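Pyrethroid hydrolase (Sphingobium faniae, PDB 5Y5R) hydrolyses the carboxylic ester bond of pyrethroid insecticides such as cypermethrin and permethrin, releasing an alcohol and a cyclopropanecarboxylic acid. Local coordinates at residues G30-T42 against H56-A68. Sequence-based numbering, arbitrary orientation.
Sequences GYRVHAPDLTGHT and HYTRPVADILARA
Thr39 binds two successive carbonyls where helices 54-57 and 59-67 meet. Thr39 N donates to a lone pair of Tyr57 O, almost straight at 176°. Thr39 OG1 donates to His56 O at 2.8 Å. With OG1 beside the backbone N (chi1 -61°), the Thr39 methyl CG2 lies anti to it, over one face of the His56 imidazole and offset toward the rim. Tyr57 OH and His41 NE2 share a hydrogen bond of 2.7 Å, and Gln174 NE2 also bonds this hydroxyl. Leu38 crosses the Tyr57 side chain at about a right angle: CB sits over one ring face, and CD1 reaches CE2 at 3.5 Å. A leucine in place of Tyr57 would probably leave His41 NE2 without this hydroxyl and Leu38 without an aromatic face. Pro60 CG packs on Asp37 O, and Pro36 CG meets Val61 CG2 at 3.9 Å. Ile64 CG2 stands over the centre of the His34 ring, 3.4 Å from its centroid, in a CH-pi contact; His34 NE2 bonds Asp5. The contact joins outer strand 32-34 and the loop after it to helices 54-57 and 59-67 in the alpha/beta hydrolase fold. Val61 and Ile64 also touch strand 3-9, while helix 80-90 packs against Leu38 and Val61.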
ATOM      1  N   GLY A  30     -17.820 -12.640   3.698  1.00 30.54           N
ATOM      2  CA  GLY A  30     -17.397 -13.957   4.087  1.00 23.70           C
ATOM      3  C   GLY A  30     -15.911 -14.140   4.131  1.00 27.95           C
ATOM      4  O   GLY A  30     -15.439 -15.282   4.099  1.00 24.74           O
ATOM      5  N   TYR A  31     -15.148 -13.061   4.291  1.00 27.32           N
ATOM      6  CA  TYR A  31     -13.704 -13.175   4.323  1.00 26.91           C
ATOM      7  C   TYR A  31     -13.189 -12.886   5.720  1.00 25.60           C
ATOM      8  O   TYR A  31     -13.746 -12.074   6.466  1.00 28.81           O
ATOM      9  CB  TYR A  31     -13.049 -12.209   3.337  1.00 28.13           C
ATOM     10  CG  TYR A  31     -13.266 -12.580   1.906  1.00 25.48           C
ATOM     11  CD1 TYR A  31     -12.518 -13.588   1.339  1.00 29.98           C
ATOM     12  CD2 TYR A  31     -14.211 -11.936   1.120  1.00 27.66           C
ATOM     13  CE1 TYR A  31     -12.690 -13.948   0.026  1.00 33.09           C
ATOM     14  CE2 TYR A  31     -14.402 -12.297  -0.212  1.00 28.35           C
ATOM     15  CZ  TYR A  31     -13.629 -13.308  -0.743  1.00 33.12           C
ATOM     16  OH  TYR A  31     -13.763 -13.714  -2.042  1.00 31.66           O
ATOM     17  N   ARG A  32     -12.127 -13.582   6.074  1.00 27.31           N
ATOM     18  CA  ARG A  32     -11.351 -13.196   7.229  1.00 30.88           C
ATOM     19  C   ARG A  32     -10.416 -12.074   6.806  1.00 26.50           C
ATOM     20  O   ARG A  32      -9.739 -12.179   5.782  1.00 27.77           O
ATOM     21  CB  ARG A  32     -10.580 -14.388   7.781  1.00 31.64           C
ATOM     22  CG  ARG A  32      -9.815 -14.015   9.020  1.00 30.97           C
ATOM     23  CD  ARG A  32      -9.813 -15.121  10.005  1.00 34.58           C
ATOM     24  NE  ARG A  32      -8.460 -15.434  10.450  1.00 44.93           N
ATOM     25  CZ  ARG A  32      -8.189 -16.298  11.419  1.00 49.39           C
ATOM     26  NH1 ARG A  32      -9.177 -16.914  12.046  1.00 55.03           N
ATOM     27  NH2 ARG A  32      -6.938 -16.551  11.761  1.00 50.12           N
ATOM     28  N   VAL A  33     -10.405 -10.990   7.560  1.00 26.63           N
ATOM     29  CA  VAL A  33      -9.736  -9.775   7.117  1.00 22.76           C
ATOM     30  C   VAL A  33      -8.689  -9.377   8.150  1.00 25.77           C
ATOM     31  O   VAL A  33      -8.938  -9.435   9.358  1.00 27.29           O
ATOM     32  CB  VAL A  33     -10.754  -8.648   6.866  1.00 26.08           C
ATOM     33  CG1 VAL A  33     -10.061  -7.413   6.340  1.00 24.39           C
ATOM     34  CG2 VAL A  33     -11.809  -9.134   5.876  1.00 26.31           C
ATOM     35  N   HIS A  34      -7.507  -9.001   7.665  1.00 20.09           N
ATOM     36  CA  HIS A  34      -6.379  -8.606   8.491  1.00 21.75           C
ATOM     37  C   HIS A  34      -5.919  -7.218   8.051  1.00 26.05           C
ATOM     38  O   HIS A  34      -6.037  -6.862   6.869  1.00 19.94           O
ATOM     39  CB  HIS A  34      -5.234  -9.621   8.355  1.00 23.15           C
ATOM     40  CG  HIS A  34      -5.629 -11.054   8.579  1.00 29.56           C
ATOM     41  ND1 HIS A  34      -5.524 -11.678   9.807  1.00 30.17           N
ATOM     42  CD2 HIS A  34      -6.131 -11.986   7.730  1.00 29.39           C
ATOM     43  CE1 HIS A  34      -5.933 -12.931   9.701  1.00 31.06           C
ATOM     44  NE2 HIS A  34      -6.313 -13.143   8.454  1.00 27.29           N
ATOM     45  N   ALA A  35      -5.555  -6.372   9.018  1.00 20.23           N
ATOM     46  CA  ALA A  35      -4.941  -5.071   8.734  1.00 18.98           C
ATOM     47  C   ALA A  35      -3.813  -4.821   9.735  1.00 18.63           C
ATOM     48  O   ALA A  35      -3.936  -3.997  10.641  1.00 23.08           O
ATOM     49  CB  ALA A  35      -5.995  -3.957   8.760  1.00 18.22           C
ATOM     50  N   PRO A  36      -2.700  -5.523   9.589  1.00 19.45           N
ATOM     51  CA  PRO A  36      -1.635  -5.477  10.595  1.00 21.34           C
ATOM     52  C   PRO A  36      -0.774  -4.231  10.492  1.00 19.28           C
ATOM     53  O   PRO A  36      -0.720  -3.565   9.462  1.00 19.54           O
ATOM     54  CB  PRO A  36      -0.802  -6.723  10.281  1.00 20.32           C
ATOM     55  CG  PRO A  36      -0.992  -6.900   8.764  1.00 26.49           C
ATOM     56  CD  PRO A  36      -2.393  -6.445   8.470  1.00 19.80           C
ATOM     57  N   ASP A  37      -0.169  -3.873  11.623  1.00 21.21           N
ATOM     58  CA  ASP A  37       0.952  -2.937  11.626  1.00 23.21           C
ATOM     59  C   ASP A  37       2.205  -3.608  11.055  1.00 22.88           C
ATOM     60  O   ASP A  37       2.608  -4.684  11.503  1.00 23.35           O
ATOM     61  CB  ASP A  37       1.217  -2.463  13.056  1.00 25.06           C
ATOM     62  CG  ASP A  37       0.120  -1.567  13.612  1.00 26.40           C
ATOM     63  OD1 ASP A  37      -0.697  -0.990  12.842  1.00 25.43           O
ATOM     64  OD2 ASP A  37       0.043  -1.473  14.859  1.00 29.57           O
ATOM     65  N   LEU A  38       2.844  -2.982  10.074  1.00 21.58           N
ATOM     66  CA  LEU A  38       4.138  -3.517   9.687  1.00 22.00           C
ATOM     67  C   LEU A  38       5.143  -3.211  10.808  1.00 18.83           C
ATOM     68  O   LEU A  38       4.810  -2.578  11.809  1.00 17.61           O
ATOM     69  CB  LEU A  38       4.571  -2.967   8.315  1.00 18.55           C
ATOM     70  CG  LEU A  38       3.750  -3.430   7.093  1.00 22.56           C
ATOM     71  CD1 LEU A  38       4.308  -2.937   5.741  1.00 21.82           C
ATOM     72  CD2 LEU A  38       3.713  -4.919   7.045  1.00 25.97           C
ATOM     73  N   THR A  39       6.336  -3.778  10.694  1.00 20.73           N
ATOM     74  CA  THR A  39       7.347  -3.588  11.723  1.00 22.54           C
ATOM     75  C   THR A  39       7.717  -2.116  11.828  1.00 19.18           C
ATOM     76  O   THR A  39       7.842  -1.419  10.816  1.00 25.11           O
ATOM     77  CB  THR A  39       8.568  -4.449  11.413  1.00 23.40           C
ATOM     78  OG1 THR A  39       8.162  -5.821  11.393  1.00 22.31           O
ATOM     79  CG2 THR A  39       9.672  -4.250  12.435  1.00 20.06           C
ATOM     80  N   GLY A  40       7.812  -1.620  13.066  1.00 22.97           N
ATOM     81  CA  GLY A  40       8.080  -0.220  13.325  1.00 20.88           C
ATOM     82  C   GLY A  40       6.846   0.647  13.359  1.00 23.16           C
ATOM     83  O   GLY A  40       6.958   1.855  13.579  1.00 24.40           O
ATOM     84  N   HIS A  41       5.669   0.086  13.101  1.00 22.30           N
ATOM     85  CA  HIS A  41       4.456   0.884  13.026  1.00 21.83           C
ATOM     86  C   HIS A  41       3.565   0.725  14.253  1.00 21.32           C
ATOM     87  O   HIS A  41       2.405   1.161  14.230  1.00 26.72           O
ATOM     88  CB  HIS A  41       3.702   0.544  11.727  1.00 23.08           C
ATOM     89  CG  HIS A  41       4.381   1.061  10.497  1.00 21.79           C
ATOM     90  ND1 HIS A  41       3.977   2.209   9.852  1.00 21.16           N
ATOM     91  CD2 HIS A  41       5.505   0.655   9.868  1.00 20.85           C
ATOM     92  CE1 HIS A  41       4.794   2.456   8.844  1.00 19.80           C
ATOM     93  NE2 HIS A  41       5.727   1.527   8.829  1.00 21.82           N
ATOM     94  N   THR A  42       4.070   0.140  15.332  1.00 24.09           N
ATOM     95  CA  THR A  42       3.292   0.026  16.566  1.00 22.72           C
ATOM     96  C   THR A  42       3.966   0.789  17.697  1.00 23.73           C
ATOM     97  O   THR A  42       5.093   0.432  18.084  1.00 28.29           O
ATOM     98  CB  THR A  42       3.109  -1.448  16.907  1.00 21.34           C
ATOM     99  OG1 THR A  42       2.638  -2.124  15.734  1.00 23.14           O
ATOM    100  CG2 THR A  42       2.126  -1.626  18.058  1.00 26.97           C
ATOM    101  N   HIS A  56      12.183  -8.380   7.374  1.00 28.18           N
ATOM    102  CA  HIS A  56      11.820  -7.934   8.714  1.00 29.01           C
ATOM    103  C   HIS A  56      10.592  -7.041   8.693  1.00 28.10           C
ATOM    104  O   HIS A  56       9.696  -7.187   9.531  1.00 22.24           O
ATOM    105  CB  HIS A  56      12.989  -7.174   9.337  1.00 27.26           C
ATOM    106  CG  HIS A  56      12.754  -6.786  10.760  1.00 26.38           C
ATOM    107  ND1 HIS A  56      13.373  -5.700  11.342  1.00 31.35           N
ATOM    108  CD2 HIS A  56      11.980  -7.341  11.722  1.00 26.93           C
ATOM    109  CE1 HIS A  56      12.985  -5.598  12.601  1.00 26.31           C
ATOM    110  NE2 HIS A  56      12.139  -6.583  12.856  1.00 29.58           N
ATOM    111  N   TYR A  57      10.580  -6.056   7.779  1.00 22.42           N
ATOM    112  CA  TYR A  57       9.460  -5.121   7.668  1.00 20.74           C
ATOM    113  C   TYR A  57       8.145  -5.861   7.424  1.00 19.64           C
ATOM    114  O   TYR A  57       7.116  -5.510   8.009  1.00 21.83           O
ATOM    115  CB  TYR A  57       9.727  -4.122   6.519  1.00 16.70           C
ATOM    116  CG  TYR A  57       8.861  -2.869   6.498  1.00 18.02           C
ATOM    117  CD1 TYR A  57       8.813  -2.017   7.598  1.00 15.59           C
ATOM    118  CD2 TYR A  57       8.150  -2.490   5.354  1.00 21.51           C
ATOM    119  CE1 TYR A  57       8.042  -0.893   7.592  1.00 13.25           C
ATOM    120  CE2 TYR A  57       7.373  -1.325   5.350  1.00 17.24           C
ATOM    121  CZ  TYR A  57       7.315  -0.551   6.472  1.00 17.59           C
ATOM    122  OH  TYR A  57       6.575   0.619   6.467  1.00 17.72           O
ATOM    123  N   THR A  58       8.160  -6.883   6.567  1.00 21.20           N
ATOM    124  CA  THR A  58       6.936  -7.533   6.118  1.00 23.91           C
ATOM    125  C   THR A  58       6.585  -8.758   6.956  1.00 27.04           C
ATOM    126  O   THR A  58       5.626  -9.476   6.630  1.00 22.60           O
ATOM    127  CB  THR A  58       7.057  -7.936   4.644  1.00 23.52           C
ATOM    128  OG1 THR A  58       8.280  -8.649   4.396  1.00 25.17           O
ATOM    129  CG2 THR A  58       7.095  -6.685   3.786  1.00 19.94           C
ATOM    130  N   ARG A  59       7.303  -8.987   8.053  1.00 26.05           N
ATOM    131  CA  ARG A  59       7.147 -10.248   8.771  1.00 28.46           C
ATOM    132  C   ARG A  59       5.794 -10.388   9.469  1.00 29.71           C
ATOM    133  O   ARG A  59       5.265 -11.508   9.533  1.00 27.20           O
ATOM    134  CB  ARG A  59       8.305 -10.409   9.777  1.00 32.85           C
ATOM    135  CG  ARG A  59       8.399 -11.779  10.452  1.00 30.21           C
ATOM    136  CD  ARG A  59       9.837 -12.081  10.855  1.00 39.43           C
ATOM    137  NE  ARG A  59      10.380 -11.249  11.930  1.00 42.63           N
ATOM    138  CZ  ARG A  59      11.686 -11.036  12.101  1.00 45.85           C
ATOM    139  NH1 ARG A  59      12.569 -11.567  11.245  1.00 38.58           N
ATOM    140  NH2 ARG A  59      12.112 -10.277  13.108  1.00 39.43           N
ATOM    141  N   PRO A  60       5.157  -9.309   9.933  1.00 26.69           N
ATOM    142  CA  PRO A  60       3.783  -9.470  10.428  1.00 26.77           C
ATOM    143  C   PRO A  60       2.809 -10.036   9.406  1.00 27.11           C
ATOM    144  O   PRO A  60       1.839 -10.678   9.804  1.00 29.52           O
ATOM    145  CB  PRO A  60       3.398  -8.052  10.863  1.00 27.81           C
ATOM    146  CG  PRO A  60       4.679  -7.420  11.233  1.00 23.82           C
ATOM    147  CD  PRO A  60       5.725  -8.008  10.344  1.00 27.29           C
ATOM    148  N   VAL A  61       3.003  -9.791   8.110  1.00 25.40           N
ATOM    149  CA  VAL A  61       2.124 -10.393   7.111  1.00 27.93           C
ATOM    150  C   VAL A  61       2.513 -11.832   6.842  1.00 28.04           C
ATOM    151  O   VAL A  61       1.647 -12.713   6.772  1.00 32.83           O
ATOM    152  CB  VAL A  61       2.150  -9.571   5.819  1.00 17.13           C
ATOM    153  CG1 VAL A  61       1.395 -10.306   4.704  1.00 24.46           C
ATOM    154  CG2 VAL A  61       1.599  -8.184   6.092  1.00 22.57           C
ATOM    155  N   ALA A  62       3.818 -12.106   6.753  1.00 27.05           N
ATOM    156  CA  ALA A  62       4.259 -13.474   6.534  1.00 27.82           C
ATOM    157  C   ALA A  62       3.721 -14.370   7.639  1.00 33.31           C
ATOM    158  O   ALA A  62       3.333 -15.516   7.385  1.00 32.56           O
ATOM    159  CB  ALA A  62       5.786 -13.545   6.473  1.00 27.42           C
ATOM    160  N   ASP A  63       3.670 -13.838   8.870  1.00 29.91           N
ATOM    161  CA  ASP A  63       3.045 -14.547   9.983  1.00 35.77           C
ATOM    162  C   ASP A  63       1.579 -14.869   9.698  1.00 35.47           C
ATOM    163  O   ASP A  63       1.128 -15.989   9.952  1.00 38.57           O
ATOM    164  CB  ASP A  63       3.136 -13.725  11.269  1.00 32.97           C
ATOM    165  CG  ASP A  63       4.572 -13.413  11.701  1.00 37.71           C
ATOM    166  OD1 ASP A  63       5.517 -14.137  11.305  1.00 41.25           O
ATOM    167  OD2 ASP A  63       4.739 -12.451  12.484  1.00 34.64           O
ATOM    168  N   ILE A  64       0.811 -13.891   9.198  1.00 36.45           N
ATOM    169  CA  ILE A  64      -0.611 -14.126   8.957  1.00 36.12           C
ATOM    170  C   ILE A  64      -0.781 -15.164   7.859  1.00 34.61           C
ATOM    171  O   ILE A  64      -1.523 -16.141   8.012  1.00 34.71           O
ATOM    172  CB  ILE A  64      -1.338 -12.820   8.578  1.00 35.88           C
ATOM    173  CG1 ILE A  64      -1.467 -11.867   9.767  1.00 27.11           C
ATOM    174  CG2 ILE A  64      -2.784 -13.146   8.060  1.00 29.52           C
ATOM    175  CD1 ILE A  64      -2.047 -10.532   9.378  1.00 26.28           C
ATOM    176  N   LEU A  65      -0.041 -14.992   6.760  1.00 34.80           N
ATOM    177  CA  LEU A  65      -0.103 -15.925   5.641  1.00 32.24           C
ATOM    178  C   LEU A  65       0.261 -17.338   6.076  1.00 36.66           C
ATOM    179  O   LEU A  65      -0.205 -18.317   5.480  1.00 39.53           O
ATOM    180  CB  LEU A  65       0.830 -15.473   4.511  1.00 33.06           C
ATOM    181  CG  LEU A  65       0.554 -14.203   3.700  1.00 30.51           C
ATOM    182  CD1 LEU A  65       1.778 -13.751   2.847  1.00 21.96           C
ATOM    183  CD2 LEU A  65      -0.627 -14.442   2.828  1.00 27.50           C
ATOM    184  N   ALA A  66       1.113 -17.458   7.093  1.00 39.74           N
ATOM    185  CA  ALA A  66       1.528 -18.761   7.585  1.00 38.76           C
ATOM    186  C   ALA A  66       0.343 -19.563   8.106  1.00 40.08           C
ATOM    187  O   ALA A  66       0.241 -20.769   7.847  1.00 40.77           O
ATOM    188  CB  ALA A  66       2.570 -18.576   8.689  1.00 34.43           C
ATOM    189  N   ARG A  67      -0.558 -18.921   8.844  1.00 38.66           N
ATOM    190  CA  ARG A  67      -1.649 -19.624   9.504  1.00 44.46           C
ATOM    191  C   ARG A  67      -2.968 -19.503   8.757  1.00 41.22           C
ATOM    192  O   ARG A  67      -4.007 -19.904   9.287  1.00 40.46           O
ATOM    193  CB  ARG A  67      -1.807 -19.122  10.939  1.00 41.05           C
ATOM    194  CG  ARG A  67      -1.489 -17.647  11.090  1.00 45.21           C
ATOM    195  CD  ARG A  67      -1.874 -17.127  12.487  1.00 43.91           C
ATOM    196  NE  ARG A  67      -3.141 -16.409  12.505  1.00 49.60           N
ATOM    197  CZ  ARG A  67      -3.970 -16.406  13.551  1.00 57.87           C
ATOM    198  NH1 ARG A  67      -5.101 -15.731  13.511  1.00 59.96           N
ATOM    199  NH2 ARG A  67      -3.694 -17.106  14.642  1.00 67.00           N
ATOM    200  N   ALA A  68      -2.956 -18.968   7.543  1.00 41.55           N
ATOM    201  CA  ALA A  68      -4.185 -18.920   6.764  1.00 40.46           C
ATOM    202  C   ALA A  68      -4.588 -20.322   6.323  1.00 39.72           C
ATOM    203  O   ALA A  68      -3.742 -21.139   5.944  1.00 36.72           O
ATOM    204  CB  ALA A  68      -4.020 -18.015   5.554  1.00 32.66           C
TER